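Local coordinates for protein Thf1 (PDB 5MJR) that may take part in photosynthetic membrane biogenesis and associates with the FtsH protease complex involved in photosystem II repair in cyanobacteria, at residues R29-A34 against R45-L50. Sequence-based numbering, arbitrary orientation.
Sequences RAFYAA and RFIEEL
Tyr32 and Phe31 reach from helix 24-34 to Glu48 and Ile47 on helix 41-58, joining two successive helices of the all-helical Thf1 fold by their side chains alone; the nearest CA atoms, those of Phe31 and Glu48, are still 9.3 Å apart. Glu48 comes to the contact by way of its whole chain. CB leaves the backbone beside the gap rather than straight into it, and with CG anti to the carbonyl carbon (chi1 -68°) and the chain extended beyond, the carboxylate is carried across. Glu48 CG passes 3.7 Å from Tyr32 OH. CD lies a little closer, and the two carboxylate oxygens then part company. Glu48 OE2 accepts a short hydrogen bond of 2.5 Å from Tyr32 OH through its anti lone pair, at the edge of the phenol ring, whose plane stands 77° from that of the carboxylate. OE1 takes a salt bridge from Lys28, one turn earlier on the tyrosine's own helix, so both oxygens are tied to helix 24-34 and the carboxylate's rotation is probably restricted. A phenylalanine in place of Tyr32 has no hydroxyl to offer, and would probably leave Glu48 OE2 without this donor and the carboxylate freer to turn about its Lys28 salt bridge. Beside the hydrogen bond the contact turns apolar and buried. Phe31, pointing across with CG anti to its amide nitrogen (chi1 174°), also sets Phe31 CD2 3.6 Å above the Tyr32 ring plane, over its centre. Ile39 and helix 90-100 pack on the same phenylalanine. Over one face of the Phe31 ring sits Ile47 CG2 in a CH-pi contact, 4.2 Å from the centroid and 3.7 Å from Phe31 CZ.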
loop_
_atom_site.group_PDB
_atom_site.type_symbol
_atom_site.label_atom_id
_atom_site.label_comp_id
_atom_site.label_asym_id
_atom_site.label_seq_id
_atom_site.Cartn_x
_atom_site.Cartn_y
_atom_site.Cartn_z
ATOM N N ARG A 29 -10.766 0.689 -19.099
ATOM C CA ARG A 29 -10.506 1.278 -20.405
ATOM C C ARG A 29 -9.505 2.424 -20.352
ATOM O O ARG A 29 -8.657 2.568 -21.205
ATOM C CB ARG A 29 -11.805 1.866 -20.958
ATOM C CG ARG A 29 -12.605 0.866 -21.674
ATOM C CD ARG A 29 -13.829 1.500 -22.494
ATOM N NE ARG A 29 -14.949 1.814 -21.551
ATOM C CZ ARG A 29 -15.874 0.942 -21.122
ATOM N NH1 ARG A 29 -15.908 -0.361 -21.573
ATOM N NH2 ARG A 29 -16.835 1.373 -20.284
ATOM N N ALA A 30 -9.569 3.239 -19.279
ATOM C CA ALA A 30 -8.629 4.318 -19.067
ATOM C C ALA A 30 -7.186 3.787 -18.928
ATOM O O ALA A 30 -6.230 4.346 -19.447
ATOM C CB ALA A 30 -9.050 5.217 -17.933
ATOM N N PHE A 31 -7.075 2.704 -18.181
ATOM C CA PHE A 31 -5.782 2.070 -18.007
ATOM C C PHE A 31 -5.156 1.656 -19.330
ATOM O O PHE A 31 -4.012 1.999 -19.670
ATOM C CB PHE A 31 -5.876 0.887 -17.068
ATOM C CG PHE A 31 -4.560 0.091 -16.950
ATOM C CD1 PHE A 31 -3.532 0.557 -16.216
ATOM C CD2 PHE A 31 -4.369 -1.045 -17.717
ATOM C CE1 PHE A 31 -2.326 -0.063 -16.184
ATOM C CE2 PHE A 31 -3.150 -1.685 -17.680
ATOM C CZ PHE A 31 -2.103 -1.180 -16.883
ATOM N N TYR A 32 -5.962 0.920 -20.143
ATOM C CA TYR A 32 -5.458 0.417 -21.428
ATOM C C TYR A 32 -5.303 1.440 -22.505
ATOM O O TYR A 32 -4.533 1.209 -23.445
ATOM C CB TYR A 32 -6.338 -0.743 -21.872
ATOM C CG TYR A 32 -6.118 -2.005 -21.006
ATOM C CD1 TYR A 32 -4.898 -2.702 -21.031
ATOM C CD2 TYR A 32 -7.096 -2.536 -20.230
ATOM C CE1 TYR A 32 -4.635 -3.818 -20.267
ATOM C CE2 TYR A 32 -6.851 -3.720 -19.430
ATOM C CZ TYR A 32 -5.648 -4.352 -19.510
ATOM O OH TYR A 32 -5.424 -5.455 -18.718
ATOM N N ALA A 33 -5.961 2.583 -22.331
ATOM C CA ALA A 33 -5.748 3.767 -23.225
ATOM C C ALA A 33 -4.376 4.441 -22.877
ATOM O O ALA A 33 -3.727 4.978 -23.794
ATOM C CB ALA A 33 -6.875 4.744 -23.102
ATOM N N ALA A 34 -4.034 4.410 -21.569
ATOM C CA ALA A 34 -2.816 5.093 -21.071
ATOM C C ALA A 34 -1.553 4.214 -21.229
ATOM O O ALA A 34 -0.491 4.729 -21.352
ATOM C CB ALA A 34 -3.040 5.478 -19.611
ATOM N N ARG A 45 -3.659 -10.169 -14.746
ATOM C CA ARG A 45 -4.515 -10.594 -13.692
ATOM C C ARG A 45 -4.276 -9.753 -12.389
ATOM O O ARG A 45 -5.202 -9.269 -11.750
ATOM C CB ARG A 45 -4.347 -12.080 -13.377
ATOM C CG ARG A 45 -4.806 -13.041 -14.411
ATOM C CD ARG A 45 -4.927 -14.529 -13.989
ATOM N NE ARG A 45 -3.615 -15.220 -13.834
ATOM C CZ ARG A 45 -2.898 -15.746 -14.863
ATOM N NH1 ARG A 45 -3.333 -15.677 -16.139
ATOM N NH2 ARG A 45 -1.745 -16.404 -14.639
ATOM N N PHE A 46 -2.998 -9.552 -12.011
ATOM C CA PHE A 46 -2.650 -8.807 -10.801
ATOM C C PHE A 46 -3.028 -7.339 -10.957
ATOM O O PHE A 46 -3.593 -6.704 -10.027
ATOM C CB PHE A 46 -1.177 -9.022 -10.470
ATOM C CG PHE A 46 -0.878 -10.291 -9.720
ATOM C CD1 PHE A 46 -0.885 -11.506 -10.316
ATOM C CD2 PHE A 46 -0.577 -10.205 -8.374
ATOM C CE1 PHE A 46 -0.673 -12.713 -9.588
ATOM C CE2 PHE A 46 -0.270 -11.323 -7.633
ATOM C CZ PHE A 46 -0.342 -12.619 -8.250
ATOM N N ILE A 47 -2.740 -6.748 -12.122
ATOM C CA ILE A 47 -3.022 -5.345 -12.349
ATOM C C ILE A 47 -4.508 -5.080 -12.350
ATOM O O ILE A 47 -4.995 -4.121 -11.693
ATOM C CB ILE A 47 -2.346 -4.833 -13.629
ATOM C CG1 ILE A 47 -0.826 -4.877 -13.491
ATOM C CG2 ILE A 47 -2.835 -3.453 -14.001
ATOM C CD1 ILE A 47 -0.121 -4.880 -14.837
ATOM N N GLU A 48 -5.296 -5.923 -13.020
ATOM C CA GLU A 48 -6.738 -5.714 -13.015
ATOM C C GLU A 48 -7.330 -5.920 -11.588
ATOM O O GLU A 48 -8.281 -5.208 -11.232
ATOM C CB GLU A 48 -7.437 -6.569 -14.082
ATOM C CG GLU A 48 -7.096 -6.130 -15.520
ATOM C CD GLU A 48 -7.937 -6.798 -16.609
ATOM O OE1 GLU A 48 -8.884 -7.551 -16.264
ATOM O OE2 GLU A 48 -7.521 -6.572 -17.799
ATOM N N GLU A 49 -6.800 -6.905 -10.820
ATOM C CA GLU A 49 -7.282 -7.079 -9.456
ATOM C C GLU A 49 -6.996 -5.762 -8.658
ATOM O O GLU A 49 -7.879 -5.335 -7.895
ATOM C CB GLU A 49 -6.611 -8.274 -8.786
ATOM C CG GLU A 49 -7.176 -9.636 -9.121
ATOM C CD GLU A 49 -6.623 -10.789 -8.264
ATOM O OE1 GLU A 49 -6.080 -10.520 -7.166
ATOM O OE2 GLU A 49 -6.779 -11.947 -8.752
ATOM N N LEU A 50 -5.860 -5.177 -8.810
ATOM C CA LEU A 50 -5.502 -3.932 -8.101
ATOM C C LEU A 50 -6.432 -2.790 -8.566
ATOM O O LEU A 50 -6.881 -1.970 -7.764
ATOM C CB LEU A 50 -4.022 -3.620 -8.232
ATOM C CG LEU A 50 -3.508 -2.467 -7.389
ATOM C CD1 LEU A 50 -3.772 -2.626 -5.879
ATOM C CD2 LEU A 50 -2.067 -2.240 -7.701
#